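Local coordinates for protein transcription factor MBP1 (Magnaporthe oryzae, PDB 4UX5) that probably acts as a DNA-binding transcription activator for RNA polymerase II genes, here seen as its winged helix-turn-helix DNA-binding domain on DNA, at residues 14-28 with 31-45. Sequence-based numbering, arbitrary orientation.
Sequences GPGIYSATYSGIPVY and QFGLKEHVMRRRVDD. With nucleotides of chain D.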
loop_
_atom_site.group_PDB
_atom_site.type_symbol
_atom_site.label_atom_id
_atom_site.label_comp_id
_atom_site.label_asym_id
_atom_site.label_seq_id
_atom_site.Cartn_x
_atom_site.Cartn_y
_atom_site.Cartn_z
ATOM N N GLY A 14 -24.851 9.974 -20.271
ATOM C CA GLY A 14 -24.629 8.580 -20.613
ATOM C C GLY A 14 -23.182 8.166 -20.430
ATOM O O GLY A 14 -22.403 8.883 -19.802
ATOM N N PRO A 15 -22.813 6.997 -20.978
ATOM C CA PRO A 15 -21.440 6.490 -20.877
ATOM C C PRO A 15 -20.455 7.269 -21.747
ATOM O O PRO A 15 -20.711 7.476 -22.933
ATOM C CB PRO A 15 -21.568 5.042 -21.361
ATOM C CG PRO A 15 -22.747 5.057 -22.271
ATOM C CD PRO A 15 -23.702 6.057 -21.683
ATOM N N GLY A 16 -19.339 7.691 -21.162
ATOM C CA GLY A 16 -18.346 8.445 -21.904
ATOM C C GLY A 16 -17.104 8.801 -21.109
ATOM O O GLY A 16 -16.927 8.359 -19.973
ATOM N N ILE A 17 -16.242 9.610 -21.716
ATOM C CA ILE A 17 -14.983 10.002 -21.098
ATOM C C ILE A 17 -15.122 11.305 -20.319
ATOM O O ILE A 17 -15.680 12.283 -20.816
ATOM C CB ILE A 17 -13.871 10.166 -22.155
ATOM C CG1 ILE A 17 -13.729 8.889 -22.988
ATOM C CG2 ILE A 17 -12.548 10.531 -21.495
ATOM C CD1 ILE A 17 -13.291 7.689 -22.188
ATOM N N TYR A 18 -14.610 11.311 -19.094
ATOM C CA TYR A 18 -14.616 12.508 -18.269
ATOM C C TYR A 18 -13.209 12.808 -17.751
ATOM O O TYR A 18 -12.310 11.974 -17.860
ATOM C CB TYR A 18 -15.594 12.351 -17.105
ATOM C CG TYR A 18 -17.035 12.119 -17.519
ATOM C CD1 TYR A 18 -17.513 10.836 -17.753
ATOM C CD2 TYR A 18 -17.918 13.181 -17.663
ATOM C CE1 TYR A 18 -18.827 10.617 -18.125
ATOM C CE2 TYR A 18 -19.235 12.972 -18.035
ATOM C CZ TYR A 18 -19.683 11.688 -18.264
ATOM O OH TYR A 18 -20.991 11.473 -18.635
ATOM N N SER A 19 -13.015 14.000 -17.194
ATOM C CA SER A 19 -11.696 14.401 -16.705
ATOM C C SER A 19 -11.735 14.844 -15.244
ATOM O O SER A 19 -12.268 15.906 -14.922
ATOM C CB SER A 19 -11.127 15.525 -17.570
ATOM O OG SER A 19 -11.794 16.746 -17.308
ATOM N N ALA A 20 -11.153 14.032 -14.368
ATOM C CA ALA A 20 -11.180 14.307 -12.935
ATOM C C ALA A 20 -9.784 14.510 -12.363
ATOM O O ALA A 20 -8.781 14.294 -13.042
ATOM C CB ALA A 20 -11.881 13.178 -12.200
ATOM N N THR A 21 -9.728 14.923 -11.102
ATOM C CA THR A 21 -8.458 15.105 -10.411
ATOM C C THR A 21 -8.527 14.537 -8.999
ATOM O O THR A 21 -9.329 14.982 -8.180
ATOM C CB THR A 21 -8.057 16.590 -10.345
ATOM O OG1 THR A 21 -7.803 17.076 -11.670
ATOM C CG2 THR A 21 -6.804 16.769 -9.498
ATOM N N TYR A 22 -7.688 13.545 -8.720
ATOM C CA TYR A 22 -7.659 12.928 -7.402
ATOM C C TYR A 22 -6.270 13.033 -6.789
ATOM O O TYR A 22 -5.291 12.561 -7.370
ATOM C CB TYR A 22 -8.094 11.464 -7.483
ATOM C CG TYR A 22 -9.415 11.264 -8.190
ATOM C CD1 TYR A 22 -10.612 11.584 -7.566
ATOM C CD2 TYR A 22 -9.464 10.754 -9.483
ATOM C CE1 TYR A 22 -11.821 11.404 -8.208
ATOM C CE2 TYR A 22 -10.669 10.569 -10.132
ATOM C CZ TYR A 22 -11.845 10.896 -9.491
ATOM O OH TYR A 22 -13.046 10.714 -10.135
ATOM N N SER A 23 -6.200 13.651 -5.613
ATOM C CA SER A 23 -4.937 13.896 -4.920
ATOM C C SER A 23 -3.948 14.660 -5.797
ATOM O O SER A 23 -2.744 14.413 -5.755
ATOM C CB SER A 23 -4.313 12.578 -4.451
ATOM O OG SER A 23 -5.134 11.936 -3.491
ATOM N N GLY A 24 -4.468 15.591 -6.591
ATOM C CA GLY A 24 -3.637 16.402 -7.459
ATOM C C GLY A 24 -3.146 15.644 -8.675
ATOM O O GLY A 24 -2.198 16.066 -9.337
ATOM N N ILE A 25 -3.791 14.520 -8.968
ATOM C CA ILE A 25 -3.430 13.711 -10.124
ATOM C C ILE A 25 -4.552 13.696 -11.157
ATOM O O ILE A 25 -5.579 13.045 -10.963
ATOM C CB ILE A 25 -3.092 12.265 -9.722
ATOM C CG1 ILE A 25 -1.924 12.251 -8.734
ATOM C CG2 ILE A 25 -2.765 11.431 -10.953
ATOM C CD1 ILE A 25 -1.475 10.861 -8.344
ATOM N N PRO A 26 -4.356 14.433 -12.260
ATOM C CA PRO A 26 -5.312 14.486 -13.369
ATOM C C PRO A 26 -5.451 13.133 -14.060
ATOM O O PRO A 26 -4.444 12.514 -14.408
ATOM C CB PRO A 26 -4.695 15.522 -14.317
ATOM C CG PRO A 26 -3.766 16.314 -13.471
ATOM C CD PRO A 26 -3.222 15.343 -12.474
ATOM N N VAL A 27 -6.686 12.678 -14.242
ATOM C CA VAL A 27 -6.941 11.424 -14.942
ATOM C C VAL A 27 -8.044 11.573 -15.979
ATOM O O VAL A 27 -8.836 12.515 -15.931
ATOM C CB VAL A 27 -7.347 10.289 -13.972
ATOM C CG1 VAL A 27 -6.226 9.984 -12.986
ATOM C CG2 VAL A 27 -8.634 10.649 -13.242
ATOM N N TYR A 28 -8.078 10.641 -16.926
ATOM C CA TYR A 28 -9.242 10.462 -17.778
ATOM C C TYR A 28 -10.069 9.340 -17.177
ATOM O O TYR A 28 -9.524 8.312 -16.773
ATOM C CB TYR A 28 -8.843 10.133 -19.217
ATOM C CG TYR A 28 -7.957 11.169 -19.868
ATOM C CD1 TYR A 28 -8.411 12.465 -20.077
ATOM C CD2 TYR A 28 -6.673 10.848 -20.288
ATOM C CE1 TYR A 28 -7.605 13.416 -20.674
ATOM C CE2 TYR A 28 -5.859 11.792 -20.890
ATOM C CZ TYR A 28 -6.331 13.073 -21.080
ATOM O OH TYR A 28 -5.525 14.015 -21.677
ATOM N N GLN A 31 -16.782 6.331 -17.772
ATOM C CA GLN A 31 -17.882 5.862 -16.939
ATOM C C GLN A 31 -18.912 5.098 -17.761
ATOM O O GLN A 31 -19.172 5.429 -18.916
ATOM C CB GLN A 31 -18.536 7.035 -16.209
ATOM C CG GLN A 31 -17.599 7.724 -15.228
ATOM C CD GLN A 31 -18.297 8.768 -14.378
ATOM O OE1 GLN A 31 -19.434 9.151 -14.654
ATOM N NE2 GLN A 31 -17.616 9.231 -13.335
ATOM N N PHE A 32 -19.489 4.070 -17.148
ATOM C CA PHE A 32 -20.422 3.170 -17.812
ATOM C C PHE A 32 -21.072 2.301 -16.748
ATOM O O PHE A 32 -20.401 1.867 -15.817
ATOM C CB PHE A 32 -19.707 2.307 -18.854
ATOM C CG PHE A 32 -18.619 1.437 -18.282
ATOM C CD1 PHE A 32 -17.386 1.975 -17.941
ATOM C CD2 PHE A 32 -18.830 0.081 -18.084
ATOM C CE1 PHE A 32 -16.386 1.179 -17.415
ATOM C CE2 PHE A 32 -17.831 -0.720 -17.560
ATOM C CZ PHE A 32 -16.609 -0.170 -17.224
ATOM N N GLY A 33 -22.372 2.052 -16.857
ATOM C CA GLY A 33 -23.027 1.257 -15.834
ATOM C C GLY A 33 -24.254 1.762 -15.080
ATOM O O GLY A 33 -25.207 0.994 -14.940
ATOM N N LEU A 34 -24.276 3.002 -14.579
ATOM C CA LEU A 34 -23.272 4.041 -14.812
ATOM C C LEU A 34 -22.331 4.238 -13.617
ATOM O O LEU A 34 -21.712 5.293 -13.465
ATOM C CB LEU A 34 -23.983 5.358 -15.160
ATOM C CG LEU A 34 -23.231 6.540 -15.780
ATOM C CD1 LEU A 34 -22.291 6.072 -16.871
ATOM C CD2 LEU A 34 -24.218 7.560 -16.329
ATOM N N LYS A 35 -22.207 3.217 -12.776
ATOM C CA LYS A 35 -21.368 3.326 -11.586
ATOM C C LYS A 35 -19.964 2.760 -11.793
ATOM O O LYS A 35 -19.051 3.064 -11.025
ATOM C CB LYS A 35 -22.034 2.634 -10.395
ATOM C CG LYS A 35 -22.561 3.599 -9.342
ATOM C CD LYS A 35 -23.006 2.872 -8.081
ATOM C CE LYS A 35 -23.436 3.858 -7.003
ATOM N NZ LYS A 35 -23.831 3.174 -5.741
ATOM N N GLU A 36 -19.789 1.935 -12.820
ATOM C CA GLU A 36 -18.470 1.386 -13.120
ATOM C C GLU A 36 -17.588 2.450 -13.759
ATOM O O GLU A 36 -18.084 3.413 -14.348
ATOM C CB GLU A 36 -18.570 0.169 -14.043
ATOM C CG GLU A 36 -19.579 -0.878 -13.610
ATOM C CD GLU A 36 -19.675 -2.026 -14.596
ATOM O OE1 GLU A 36 -18.683 -2.772 -14.745
ATOM O OE2 GLU A 36 -20.740 -2.180 -15.228
ATOM N N HIS A 37 -16.277 2.270 -13.645
ATOM C CA HIS A 37 -15.333 3.237 -14.189
ATOM C C HIS A 37 -13.952 2.630 -14.412
ATOM O O HIS A 37 -13.572 1.656 -13.761
ATOM C CB HIS A 37 -15.225 4.454 -13.263
ATOM C CG HIS A 37 -15.033 4.100 -11.821
ATOM N ND1 HIS A 37 -16.084 3.779 -10.989
ATOM C CD2 HIS A 37 -13.914 4.016 -11.064
ATOM C CE1 HIS A 37 -15.620 3.511 -9.781
ATOM N NE2 HIS A 37 -14.306 3.648 -9.800
ATOM N N VAL A 38 -13.215 3.209 -15.352
ATOM C CA VAL A 38 -11.816 2.865 -15.566
ATOM C C VAL A 38 -11.022 4.155 -15.719
ATOM O O VAL A 38 -11.353 4.996 -16.552
ATOM C CB VAL A 38 -11.613 1.979 -16.813
ATOM C CG1 VAL A 38 -10.132 1.736 -17.056
ATOM C CG2 VAL A 38 -12.354 0.655 -16.661
ATOM N N MET A 39 -9.981 4.317 -14.909
ATOM C CA MET A 39 -9.210 5.554 -14.913
ATOM C C MET A 39 -7.909 5.423 -15.692
ATOM O O MET A 39 -7.206 4.418 -15.585
ATOM C CB MET A 39 -8.903 5.999 -13.481
ATOM C CG MET A 39 -10.129 6.295 -12.641
ATOM S SD MET A 39 -9.701 7.017 -11.046
ATOM C CE MET A 39 -11.305 7.029 -10.244
ATOM N N ARG A 40 -7.603 6.451 -16.478
ATOM C CA ARG A 40 -6.325 6.547 -17.170
ATOM C C ARG A 40 -5.630 7.836 -16.744
ATOM O O ARG A 40 -6.219 8.914 -16.819
ATOM C CB ARG A 40 -6.519 6.517 -18.690
ATOM C CG ARG A 40 -5.228 6.313 -19.466
ATOM C CD ARG A 40 -5.122 7.246 -20.665
ATOM N NE ARG A 40 -5.963 6.832 -21.784
ATOM C CZ ARG A 40 -5.883 7.349 -23.007
ATOM N NH1 ARG A 40 -4.996 8.299 -23.271
ATOM N NH2 ARG A 40 -6.686 6.915 -23.969
ATOM N N ARG A 41 -4.387 7.727 -16.284
ATOM C CA ARG A 41 -3.640 8.905 -15.847
ATOM C C ARG A 41 -3.279 9.808 -17.020
ATOM O O ARG A 41 -2.981 9.331 -18.111
ATOM C CB ARG A 41 -2.375 8.494 -15.100
ATOM C CG ARG A 41 -2.541 8.422 -13.597
ATOM C CD ARG A 41 -1.221 8.702 -12.907
ATOM N NE ARG A 41 -0.205 7.715 -13.257
ATOM C CZ ARG A 41 0.084 6.653 -12.516
ATOM N NH1 ARG A 41 -0.565 6.441 -11.379
ATOM N NH2 ARG A 41 1.025 5.804 -12.908
ATOM N N ARG A 42 -3.304 11.116 -16.792
ATOM C CA ARG A 42 -3.024 12.068 -17.859
ATOM C C ARG A 42 -1.527 12.257 -18.085
ATOM O O ARG A 42 -1.095 12.551 -19.199
ATOM C CB ARG A 42 -3.677 13.418 -17.553
ATOM C CG ARG A 42 -3.617 14.408 -18.708
ATOM C CD ARG A 42 -4.620 15.531 -18.520
ATOM N NE ARG A 42 -5.699 15.134 -17.618
ATOM C CZ ARG A 42 -6.903 15.694 -17.595
ATOM N NH1 ARG A 42 -7.200 16.675 -18.438
ATOM N NH2 ARG A 42 -7.817 15.267 -16.734
ATOM N N VAL A 43 -0.737 12.072 -17.033
ATOM C CA VAL A 43 0.685 12.406 -17.086
ATOM C C VAL A 43 1.538 11.320 -17.751
ATOM O O VAL A 43 2.592 11.618 -18.313
ATOM C CB VAL A 43 1.239 12.697 -15.667
ATOM C CG1 VAL A 43 1.382 11.412 -14.860
ATOM C CG2 VAL A 43 2.570 13.431 -15.752
ATOM N N ASP A 44 1.085 10.070 -17.708
ATOM C CA ASP A 44 1.866 8.979 -18.283
ATOM C C ASP A 44 1.004 7.922 -18.966
ATOM O O ASP A 44 1.513 6.889 -19.407
ATOM C CB ASP A 44 2.730 8.317 -17.205
ATOM C CG ASP A 44 1.926 7.882 -15.994
ATOM O OD1 ASP A 44 0.679 7.965 -16.038
ATOM O OD2 ASP A 44 2.542 7.449 -14.996
ATOM N N ASP A 45 -0.298 8.183 -19.040
ATOM C CA ASP A 45 -1.253 7.268 -19.663
ATOM C C ASP A 45 -1.285 5.887 -19.016
ATOM O O ASP A 45 -1.754 4.927 -19.621
ATOM C CB ASP A 45 -0.962 7.120 -21.158
ATOM C CG ASP A 45 -1.536 8.254 -21.977
ATOM O OD1 ASP A 45 -2.430 8.962 -21.465
ATOM O OD2 ASP A 45 -1.103 8.428 -23.136
ATOM P P DC D 10 -8.455 14.445 -2.490
ATOM O OP1 DC D 10 -8.223 13.094 -3.048
ATOM O OP2 DC D 10 -8.133 15.618 -3.326
ATOM O "O5'" DC D 10 -9.985 14.613 -2.061
ATOM C "C5'" DC D 10 -10.974 13.788 -2.636
ATOM C "C4'" DC D 10 -12.214 13.759 -1.765
ATOM O "O4'" DC D 10 -11.896 13.169 -0.485
ATOM C "C3'" DC D 10 -12.819 15.132 -1.460
ATOM O "O3'" DC D 10 -14.098 15.227 -2.063
ATOM C "C2'" DC D 10 -12.905 15.189 0.077
ATOM C "C1'" DC D 10 -12.741 13.731 0.481
ATOM N N1 DC D 10 -12.119 13.541 1.828
ATOM C C2 DC D 10 -12.709 12.661 2.742
ATOM O O2 DC D 10 -13.737 12.056 2.417
ATOM N N3 DC D 10 -12.136 12.495 3.959
ATOM C C4 DC D 10 -11.028 13.165 4.273
ATOM N N4 DC D 10 -10.499 12.968 5.486
ATOM C C5 DC D 10 -10.410 14.068 3.356
ATOM C C6 DC D 10 -10.985 14.224 2.157
ATOM P P DT D 9 -3.037 11.609 0.843
ATOM O OP1 DT D 9 -1.680 11.585 0.249
ATOM O OP2 DT D 9 -3.322 12.472 2.012
ATOM O "O5'" DT D 9 -4.105 11.968 -0.295
ATOM C "C5'" DT D 9 -5.033 13.022 -0.088
ATOM C "C4'" DT D 9 -6.428 12.607 -0.515
ATOM O "O4'" DT D 9 -6.785 11.376 0.147
ATOM C "C3'" DT D 9 -7.525 13.579 -0.130
ATOM O "O3'" DT D 9 -7.636 14.636 -1.116
ATOM C "C2'" DT D 9 -8.764 12.685 -0.066
ATOM C "C1'" DT D 9 -8.187 11.320 0.330
ATOM N N1 DT D 9 -8.469 10.936 1.748
ATOM C C2 DT D 9 -9.597 10.194 2.038
ATOM O O2 DT D 9 -10.393 9.832 1.191
ATOM N N3 DT D 9 -9.762 9.889 3.367
ATOM C C4 DT D 9 -8.929 10.245 4.412
ATOM O O4 DT D 9 -9.159 9.926 5.573
ATOM C C5 DT D 9 -7.773 11.016 4.031
ATOM C C6 DT D 9 -7.591 11.324 2.741
HETATM O O HOH W 1 -1.767 12.479 -14.300
#
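Tyr-28 with Arg-40 and Gly-16 with Gln-31 are antiparallel hydrogen-bonded pairs, and Val-27 with Arg-41 is a non-hydrogen-bonded one. At Tyr-28 and Arg-40 two backbone bonds close the pair, and Arg-40 N reaches Tyr-28 O at 2.7 Å. Two residues further on, Arg-42 N donates to Pro-26 O (3.0 Å), which also accepts from a water that bridges to Val-43 N.

The Arg-42 side chain folds back over the middle strand. CG stands anti to the backbone N (chi1 -171°), and the chain then bends at chi3. This lays the guanidinium on the Tyr-28 ring as a cation-pi stack, with centres 4.6 Å apart and planes 27° apart. Tyr-28 CE1 sits over the centre of the guanidinium. Arg-42 NH2 makes a weak bond to Val-27 O (3.0 Å), and Pro-26 CB packs against NE, which is buried without a polar partner. Arg-40 approaches the same ring at its edge through CD; its NH1 makes a salt bridge with a weak hydrogen bond to Asp-45, and NH2 binds the carbonyls of Ile-112 and Phe-115.

These segments form two successive hairpins, 16-22 with 25-32 and 25-32 with 36-41, in a three-stranded antiparallel sheet of the winged helix-turn-helix domain. The type I' turn from Tyr-22 to Ile-25 brings Ser-23 to the DNA backbone, where its N bonds weakly to OP1 of DC10 of chain D.

Near this turn, the Met-39 side chain runs at about a right angle to that of Tyr-22. It meets the ring obliquely in a Met-aromatic contact, CE 3.6 Å from Tyr-22 CE2. Ile-25 CG2 touches Arg-41 CD at 3.7 Å. Arg-41 grips Asp-44 side-on with NE and NH2, one to each carboxylate oxygen; NH2 also salt-bridges Glu-77, and NH1 bonds to Tyr-86 OH. At the far end of the sheet, Gln-31 meets the Tyr-18 ring obliquely, amide and ring planes 45° apart, with OE1 nearest, 3.8 Å from Tyr-18 CE1. Tyr-22 OH and Gln-31 NE2 bind the two carboxylate oxygens of Glu-29.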